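Local coordinates for maltose ABC transporter, periplasmic maltose-binding protein (PDB 2GHB) that probably captures maltose and related maltodextrins in the periplasm and delivers them to an ABC transporter for import, at residues Y106-I111 with P259-Q264; G61-V66 with M331-Q336. One frame throughout, in Å; residues are numbered along the deposited sequence.

Interaction 1. Residues Y106-I111 with P259-Q264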
ATOM      1  N   TYR A 106      -2.606  -6.931   9.019  1.00 23.33           N
ATOM      2  CA  TYR A 106      -3.967  -7.403   8.782  1.00 24.33           C
ATOM      3  C   TYR A 106      -4.655  -6.836   7.517  1.00 25.25           C
ATOM      4  O   TYR A 106      -5.729  -7.341   7.122  1.00 25.64           O
ATOM      5  CB  TYR A 106      -4.851  -7.098   9.962  1.00 23.88           C
ATOM      6  CG  TYR A 106      -5.008  -5.640  10.283  1.00 23.33           C
ATOM      7  CD1 TYR A 106      -6.029  -4.898   9.718  1.00 23.43           C
ATOM      8  CD2 TYR A 106      -4.174  -5.014  11.186  1.00 24.07           C
ATOM      9  CE1 TYR A 106      -6.209  -3.568  10.025  1.00 23.99           C
ATOM     10  CE2 TYR A 106      -4.337  -3.645  11.504  1.00 22.30           C
ATOM     11  CZ  TYR A 106      -5.349  -2.946  10.931  1.00 24.47           C
ATOM     12  OH  TYR A 106      -5.540  -1.607  11.216  1.00 24.66           O
ATOM     13  N   ALA A 107      -4.062  -5.811   6.897  1.00 25.40           N
ATOM     14  CA  ALA A 107      -4.669  -5.134   5.755  1.00 25.57           C
ATOM     15  C   ALA A 107      -3.621  -4.469   4.900  1.00 26.67           C
ATOM     16  O   ALA A 107      -2.658  -3.908   5.435  1.00 26.32           O
ATOM     17  CB  ALA A 107      -5.671  -4.084   6.226  1.00 25.39           C
ATOM     18  N   MET A 108      -3.850  -4.500   3.587  1.00 27.48           N
ATOM     19  CA  MET A 108      -3.009  -3.851   2.582  1.00 28.32           C
ATOM     20  C   MET A 108      -3.875  -2.871   1.764  1.00 29.19           C
ATOM     21  O   MET A 108      -5.110  -2.946   1.762  1.00 29.21           O
ATOM     22  CB  MET A 108      -2.417  -4.872   1.614  1.00 28.65           C
ATOM     23  CG  MET A 108      -1.447  -5.858   2.187  1.00 28.80           C
ATOM     24  SD  MET A 108      -0.671  -6.894   0.949  1.00 30.11           S
ATOM     25  CE  MET A 108      -2.022  -7.853   0.274  1.00 31.54           C
ATOM     26  N   GLU A 109      -3.208  -1.956   1.080  1.00 29.65           N
ATOM     27  CA  GLU A 109      -3.848  -0.935   0.262  1.00 29.92           C
ATOM     28  C   GLU A 109      -2.936  -0.618  -0.905  1.00 30.03           C
ATOM     29  O   GLU A 109      -1.813  -0.176  -0.699  1.00 29.28           O
ATOM     30  CB  GLU A 109      -4.037   0.332   1.074  1.00 29.83           C
ATOM     31  CG  GLU A 109      -5.014   1.319   0.458  1.00 31.41           C
ATOM     32  CD  GLU A 109      -5.308   2.490   1.386  1.00 32.80           C
ATOM     33  OE1 GLU A 109      -4.357   3.182   1.790  1.00 37.92           O
ATOM     34  OE2 GLU A 109      -6.487   2.695   1.731  1.00 39.77           O
ATOM     35  N   ALA A 110      -3.397  -0.877  -2.125  1.00 30.33           N
ATOM     36  CA  ALA A 110      -2.683  -0.405  -3.328  1.00 30.07           C
ATOM     37  C   ALA A 110      -3.640  -0.038  -4.464  1.00 30.68           C
ATOM     38  O   ALA A 110      -4.832  -0.395  -4.426  1.00 30.42           O
ATOM     39  CB  ALA A 110      -1.682  -1.422  -3.786  1.00 30.15           C
ATOM     40  N   ILE A 111      -3.126   0.714  -5.448  1.00 30.60           N
ATOM     41  CA  ILE A 111      -3.940   1.122  -6.595  1.00 30.69           C
ATOM     42  C   ILE A 111      -3.961  -0.018  -7.613  1.00 31.00           C
ATOM     43  O   ILE A 111      -3.089  -0.916  -7.616  1.00 29.77           O
ATOM     44  CB  ILE A 111      -3.481   2.485  -7.221  1.00 30.48           C
ATOM     45  CG1 ILE A 111      -2.088   2.370  -7.883  1.00 29.35           C
ATOM     46  CG2 ILE A 111      -3.523   3.585  -6.183  1.00 30.02           C
ATOM     47  CD1 ILE A 111      -1.396   3.736  -8.177  1.00 30.05           C
ATOM     48  N   PRO A 259       2.920  -1.649  -7.792  1.00 26.38           N
ATOM     49  CA  PRO A 259       2.588  -0.383  -7.198  1.00 26.02           C
ATOM     50  C   PRO A 259       3.173  -0.256  -5.791  1.00 25.36           C
ATOM     51  O   PRO A 259       3.660  -1.233  -5.248  1.00 24.94           O
ATOM     52  CB  PRO A 259       1.060  -0.425  -7.163  1.00 25.97           C
ATOM     53  CG  PRO A 259       0.733  -1.827  -7.046  1.00 26.89           C
ATOM     54  CD  PRO A 259       1.751  -2.550  -7.841  1.00 25.99           C
ATOM     55  N   PHE A 260       3.172   0.946  -5.249  1.00 25.39           N
ATOM     56  CA  PHE A 260       3.394   1.133  -3.805  1.00 26.49           C
ATOM     57  C   PHE A 260       2.261   0.430  -3.055  1.00 26.98           C
ATOM     58  O   PHE A 260       1.090   0.400  -3.525  1.00 27.78           O
ATOM     59  CB  PHE A 260       3.311   2.608  -3.402  1.00 26.47           C
ATOM     60  CG  PHE A 260       4.600   3.391  -3.526  1.00 26.95           C
ATOM     61  CD1 PHE A 260       5.732   3.022  -2.814  1.00 26.90           C
ATOM     62  CD2 PHE A 260       4.657   4.539  -4.318  1.00 26.72           C
ATOM     63  CE1 PHE A 260       6.890   3.753  -2.897  1.00 27.74           C
ATOM     64  CE2 PHE A 260       5.824   5.276  -4.413  1.00 26.06           C
ATOM     65  CZ  PHE A 260       6.941   4.894  -3.665  1.00 27.39           C
ATOM     66  N   VAL A 261       2.578  -0.060  -1.864  1.00 27.27           N
ATOM     67  CA  VAL A 261       1.599  -0.742  -1.000  1.00 27.18           C
ATOM     68  C   VAL A 261       1.714  -0.144   0.401  1.00 27.36           C
ATOM     69  O   VAL A 261       2.819   0.011   0.940  1.00 26.22           O
ATOM     70  CB  VAL A 261       1.892  -2.242  -0.903  1.00 27.18           C
ATOM     71  CG1 VAL A 261       0.900  -2.967   0.039  1.00 26.71           C
ATOM     72  CG2 VAL A 261       1.938  -2.851  -2.265  1.00 28.24           C
ATOM     73  N   GLY A 262       0.573   0.206   0.968  1.00 27.75           N
ATOM     74  CA  GLY A 262       0.485   0.632   2.349  1.00 27.55           C
ATOM     75  C   GLY A 262      -0.156  -0.492   3.134  1.00 28.30           C
ATOM     76  O   GLY A 262      -1.091  -1.161   2.630  1.00 27.99           O
ATOM     77  N   VAL A 263       0.338  -0.703   4.358  1.00 26.97           N
ATOM     78  CA  VAL A 263      -0.009  -1.893   5.154  1.00 27.16           C
ATOM     79  C   VAL A 263      -0.327  -1.465   6.593  1.00 27.50           C
ATOM     80  O   VAL A 263       0.358  -0.584   7.176  1.00 25.56           O
ATOM     81  CB  VAL A 263       1.138  -2.951   5.140  1.00 26.81           C
ATOM     82  CG1 VAL A 263       0.707  -4.249   5.800  1.00 25.66           C
ATOM     83  CG2 VAL A 263       1.574  -3.286   3.714  1.00 27.09           C
ATOM     84  N   GLN A 264      -1.390  -2.047   7.142  1.00 27.11           N
ATOM     85  CA  GLN A 264      -1.764  -1.809   8.510  1.00 27.61           C
ATOM     86  C   GLN A 264      -1.534  -3.094   9.281  1.00 26.29           C
ATOM     87  O   GLN A 264      -1.710  -4.190   8.745  1.00 24.87           O
ATOM     88  CB  GLN A 264      -3.214  -1.346   8.588  1.00 28.67           C
ATOM     89  CG  GLN A 264      -3.487   0.012   7.933  1.00 30.55           C
ATOM     90  CD  GLN A 264      -4.952   0.415   8.036  1.00 33.74           C
ATOM     91  OE1 GLN A 264      -5.849  -0.370   7.730  1.00 42.85           O
ATOM     92  NE2 GLN A 264      -5.209   1.653   8.484  1.00 42.50           N
TER
HETATM   93  O   HOH W   1      -7.699  -0.215  10.179  1.00 39.24           O
HETATM   94  O   HOH W   2      -0.605   2.013  -4.856  1.00 24.67           O

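Interaction 2. Residues G61-V66 with M331-Q336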
ATOM      1  N   GLY A  61      -1.436   0.067  13.783  1.00 27.40           N
ATOM      2  CA  GLY A  61      -0.814   1.238  13.180  1.00 27.71           C
ATOM      3  C   GLY A  61      -0.375   0.998  11.754  1.00 28.02           C
ATOM      4  O   GLY A  61      -0.526  -0.108  11.228  1.00 28.00           O
ATOM      5  N   ALA A  62       0.207   2.027  11.154  1.00 28.53           N
ATOM      6  CA  ALA A  62       0.673   1.955   9.768  1.00 29.09           C
ATOM      7  C   ALA A  62       2.078   1.406   9.734  1.00 29.50           C
ATOM      8  O   ALA A  62       2.901   1.711  10.607  1.00 28.80           O
ATOM      9  CB  ALA A  62       0.602   3.348   9.108  1.00 29.38           C
ATOM     10  N   HIS A  63       2.363   0.586   8.728  1.00 29.33           N
ATOM     11  CA  HIS A  63       3.694   0.050   8.550  1.00 30.40           C
ATOM     12  C   HIS A  63       4.757   1.166   8.422  1.00 31.40           C
ATOM     13  O   HIS A  63       5.944   0.930   8.682  1.00 30.51           O
ATOM     14  CB  HIS A  63       3.761  -0.866   7.330  1.00 29.54           C
ATOM     15  CG  HIS A  63       4.066  -0.130   6.060  1.00 29.36           C
ATOM     16  ND1 HIS A  63       3.102   0.576   5.378  1.00 28.21           N
ATOM     17  CD2 HIS A  63       5.234   0.082   5.397  1.00 27.44           C
ATOM     18  CE1 HIS A  63       3.654   1.148   4.315  1.00 31.40           C
ATOM     19  NE2 HIS A  63       4.948   0.862   4.303  1.00 27.62           N
ATOM     20  N   ASP A  64       4.325   2.367   8.035  1.00 32.63           N
ATOM     21  CA  ASP A  64       5.224   3.518   7.821  1.00 33.78           C
ATOM     22  C   ASP A  64       5.940   3.894   9.134  1.00 34.26           C
ATOM     23  O   ASP A  64       7.046   4.452   9.113  1.00 34.53           O
ATOM     24  CB  ASP A  64       4.447   4.756   7.301  1.00 34.60           C
ATOM     25  CG  ASP A  64       3.712   4.503   5.979  1.00 37.83           C
ATOM     26  OD1 ASP A  64       4.284   4.800   4.892  1.00 39.87           O
ATOM     27  OD2 ASP A  64       2.550   4.003   6.023  1.00 43.44           O
ATOM     28  N   TRP A  65       5.299   3.593  10.260  1.00 34.14           N
ATOM     29  CA  TRP A  65       5.842   3.917  11.583  1.00 33.81           C
ATOM     30  C   TRP A  65       6.929   2.955  12.049  1.00 33.47           C
ATOM     31  O   TRP A  65       7.595   3.229  13.020  1.00 34.12           O
ATOM     32  CB  TRP A  65       4.749   3.917  12.635  1.00 34.05           C
ATOM     33  CG  TRP A  65       3.507   4.671  12.287  1.00 34.00           C
ATOM     34  CD1 TRP A  65       3.331   5.549  11.267  1.00 34.26           C
ATOM     35  CD2 TRP A  65       2.260   4.606  12.981  1.00 34.91           C
ATOM     36  NE1 TRP A  65       2.059   6.053  11.294  1.00 34.90           N
ATOM     37  CE2 TRP A  65       1.373   5.479  12.328  1.00 33.74           C
ATOM     38  CE3 TRP A  65       1.808   3.887  14.091  1.00 34.09           C
ATOM     39  CZ2 TRP A  65       0.059   5.647  12.731  1.00 35.12           C
ATOM     40  CZ3 TRP A  65       0.511   4.069  14.509  1.00 34.73           C
ATOM     41  CH2 TRP A  65      -0.355   4.951  13.835  1.00 34.49           C
ATOM     42  N   VAL A  66       7.098   1.822  11.385  1.00 33.07           N
ATOM     43  CA  VAL A  66       7.949   0.761  11.912  1.00 33.20           C
ATOM     44  C   VAL A  66       9.415   1.221  12.118  1.00 33.56           C
ATOM     45  O   VAL A  66       9.990   0.955  13.159  1.00 32.74           O
ATOM     46  CB  VAL A  66       7.819  -0.527  11.054  1.00 32.86           C
ATOM     47  CG1 VAL A  66       8.909  -1.542  11.371  1.00 31.44           C
ATOM     48  CG2 VAL A  66       6.413  -1.147  11.254  1.00 32.29           C
ATOM     49  N   MET A 331       5.718   1.140   0.794  1.00 31.04           N
ATOM     50  CA  MET A 331       6.289   2.461   0.880  1.00 32.82           C
ATOM     51  C   MET A 331       7.362   2.398   1.972  1.00 32.94           C
ATOM     52  O   MET A 331       7.093   1.895   3.056  1.00 32.47           O
ATOM     53  CB  MET A 331       5.220   3.486   1.209  1.00 33.19           C
ATOM     54  CG  MET A 331       4.214   3.607   0.078  1.00 35.26           C
ATOM     55  SD  MET A 331       2.989   4.856   0.316  1.00 37.36           S
ATOM     56  CE  MET A 331       1.718   3.921   1.150  1.00 36.18           C
ATOM     57  N   PRO A 332       8.597   2.844   1.675  1.00 33.70           N
ATOM     58  CA  PRO A 332       9.655   2.650   2.690  1.00 33.52           C
ATOM     59  C   PRO A 332       9.283   3.229   4.053  1.00 33.17           C
ATOM     60  O   PRO A 332       8.832   4.361   4.155  1.00 31.33           O
ATOM     61  CB  PRO A 332      10.885   3.326   2.048  1.00 33.71           C
ATOM     62  CG  PRO A 332      10.616   3.156   0.535  1.00 32.98           C
ATOM     63  CD  PRO A 332       9.135   3.488   0.463  1.00 33.81           C
ATOM     64  N   ASN A 333       9.453   2.394   5.078  1.00 34.51           N
ATOM     65  CA  ASN A 333       9.027   2.693   6.450  1.00 35.67           C
ATOM     66  C   ASN A 333      10.107   3.418   7.296  1.00 37.24           C
ATOM     67  O   ASN A 333      10.126   3.334   8.542  1.00 36.88           O
ATOM     68  CB  ASN A 333       8.526   1.405   7.160  1.00 35.34           C
ATOM     69  CG  ASN A 333       9.559   0.310   7.231  1.00 33.86           C
ATOM     70  OD1 ASN A 333      10.764   0.541   7.072  1.00 37.64           O
ATOM     71  ND2 ASN A 333       9.098  -0.912   7.444  1.00 31.43           N
ATOM     72  N   VAL A 334      10.967   4.165   6.611  1.00 37.87           N
ATOM     73  CA  VAL A 334      12.098   4.812   7.246  1.00 38.74           C
ATOM     74  C   VAL A 334      11.954   6.294   6.987  1.00 39.67           C
ATOM     75  O   VAL A 334      11.342   6.693   6.002  1.00 39.80           O
ATOM     76  CB  VAL A 334      13.423   4.255   6.719  1.00 38.80           C
ATOM     77  CG1 VAL A 334      13.399   2.740   6.778  1.00 39.65           C
ATOM     78  CG2 VAL A 334      13.690   4.713   5.285  1.00 40.24           C
ATOM     79  N   PRO A 335      12.498   7.128   7.884  1.00 40.78           N
ATOM     80  CA  PRO A 335      12.247   8.574   7.812  1.00 40.97           C
ATOM     81  C   PRO A 335      12.874   9.286   6.605  1.00 41.09           C
ATOM     82  O   PRO A 335      12.447  10.378   6.263  1.00 41.47           O
ATOM     83  CB  PRO A 335      12.845   9.100   9.120  1.00 40.95           C
ATOM     84  CG  PRO A 335      13.823   8.092   9.542  1.00 40.45           C
ATOM     85  CD  PRO A 335      13.368   6.768   9.021  1.00 40.99           C
ATOM     86  N   GLN A 336      13.861   8.660   5.982  1.00 41.68           N
ATOM     87  CA  GLN A 336      14.482   9.168   4.750  1.00 42.49           C
ATOM     88  C   GLN A 336      13.506   9.227   3.557  1.00 42.79           C
ATOM     89  O   GLN A 336      13.772   9.936   2.572  1.00 42.75           O
ATOM     90  CB  GLN A 336      15.671   8.282   4.355  1.00 42.94           C
ATOM     91  CG  GLN A 336      16.883   8.322   5.299  1.00 44.26           C
ATOM     92  CD  GLN A 336      16.617   7.699   6.670  1.00 47.06           C
ATOM     93  OE1 GLN A 336      16.030   6.617   6.785  1.00 44.75           O
ATOM     94  NE2 GLN A 336      17.044   8.402   7.726  1.00 49.50           N
TER
HETATM   95  O   HOH W   3       6.669   5.534   3.862  1.00 42.98           O

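Interaction 1. Residues Y106-I111 with P259-Q264
Tyr106 lies across the backbone and the side chain of Gln264. Its CG sits between the backbone N and the carbonyl carbon (chi1 62°), which folds the ring back over the partner strand. From CB outward, CG and CD2 lie near the main-chain carbonyl. Gln264 O lies over one face of the ring, offset toward the rim, 3.6 Å from Tyr106 CD2. Tyr106 CE2 meets Gln264 C, CE1 meets Gln264 OE1 and CB, and Tyr106 CZ lies 3.6 Å from Gln264 CB. At the tip, Tyr106 OH is 2.8 Å from a water in the ring plane, and that water donates to Gln264 OE1. A leucine here, without ring or hydroxyl, would probably leave the water and Gln264 OE1 without their link to this side chain and open a gap over Gln264 CB. The backbones run antiparallel. Tyr106 and Ala107 both face Gln264 in a classic beta bulge, so Gln264 O takes Tyr106 N at 2.9 Å and, weakly, Ala107 N. Gln264 N returns a bond to Ala107 O at 2.8 Å. Helices 89-94 and 316-327 cover Met108, while helix 155-164 packs against Ile111, Pro259 and Phe260. Strands 58-62 and 329-330 also pair with strand 260-268.

Interaction 2. Residues G61-V66 with M331-Q336
The His63 imidazole meets Met331 at its edge. His63 NE2 donates to Met331 O at 2.7 Å, with an N-H...O angle of 155°. The acceptor is near the ring plane, and the bond uses a carbonyl lone pair. Asn333 CB approaches the ring obliquely, and the ring and amide planes are 48° apart. Within 61-66, the Trp65 ring has Ala62 N over the centre of one face, 3.6 Å above its plane. The carbonyl carbon of Gly61 lies over the rim of that same face.

His63 CG lies between its backbone N and carbonyl carbon (chi1 88°), which brings NE2 within reach of Met331 O. ND1 has a weak bond to Val263 O, so both ring nitrogens have partners and rotation of the ring is restrained. The contact follows strand 58-62 of the mixed sheet, where the chain turns toward helix 66-71. It meets the loop between strand 329-330 and helix 340-352. The fold is that of a periplasmic solute-binding protein.

Asn333 CB presses close to His63 O, at 3.0 Å. Its side chain crosses Val66 at a slant, with Asn333 ND2 3.8 Å from Val66 CB. That nitrogen donates to Ala94 O and Ser96 O, which fix the amide. Asp64 OD1 lies 4.0 Å from Met331 CB. A water donates to Asp64 OD1; its leg to Pro332 O, which would bridge the two segments, is unusually short and so doubtful.

Interactions 1 and 2 meet at strand 260-268, which supplies one side of interaction 1 and bonds to both segments of interaction 2. Their centres are about 12 Å apart. Interaction 1 pairs this strand with 100-116. Val263 O is 2.8 Å from His63 N, and Val261 O is 3.1 Å from Met331 N; both are probable hydrogen bonds. Side chains meet too, with Phe260 CD1 3.3 Å from Met331 CG. Both segments of interaction 1 fall in the chain between the two segments of interaction 2. In two-lobed binding proteins of this family, the sugar is usually held in the cleft between lobes. Neither contact can be assigned to that pocket.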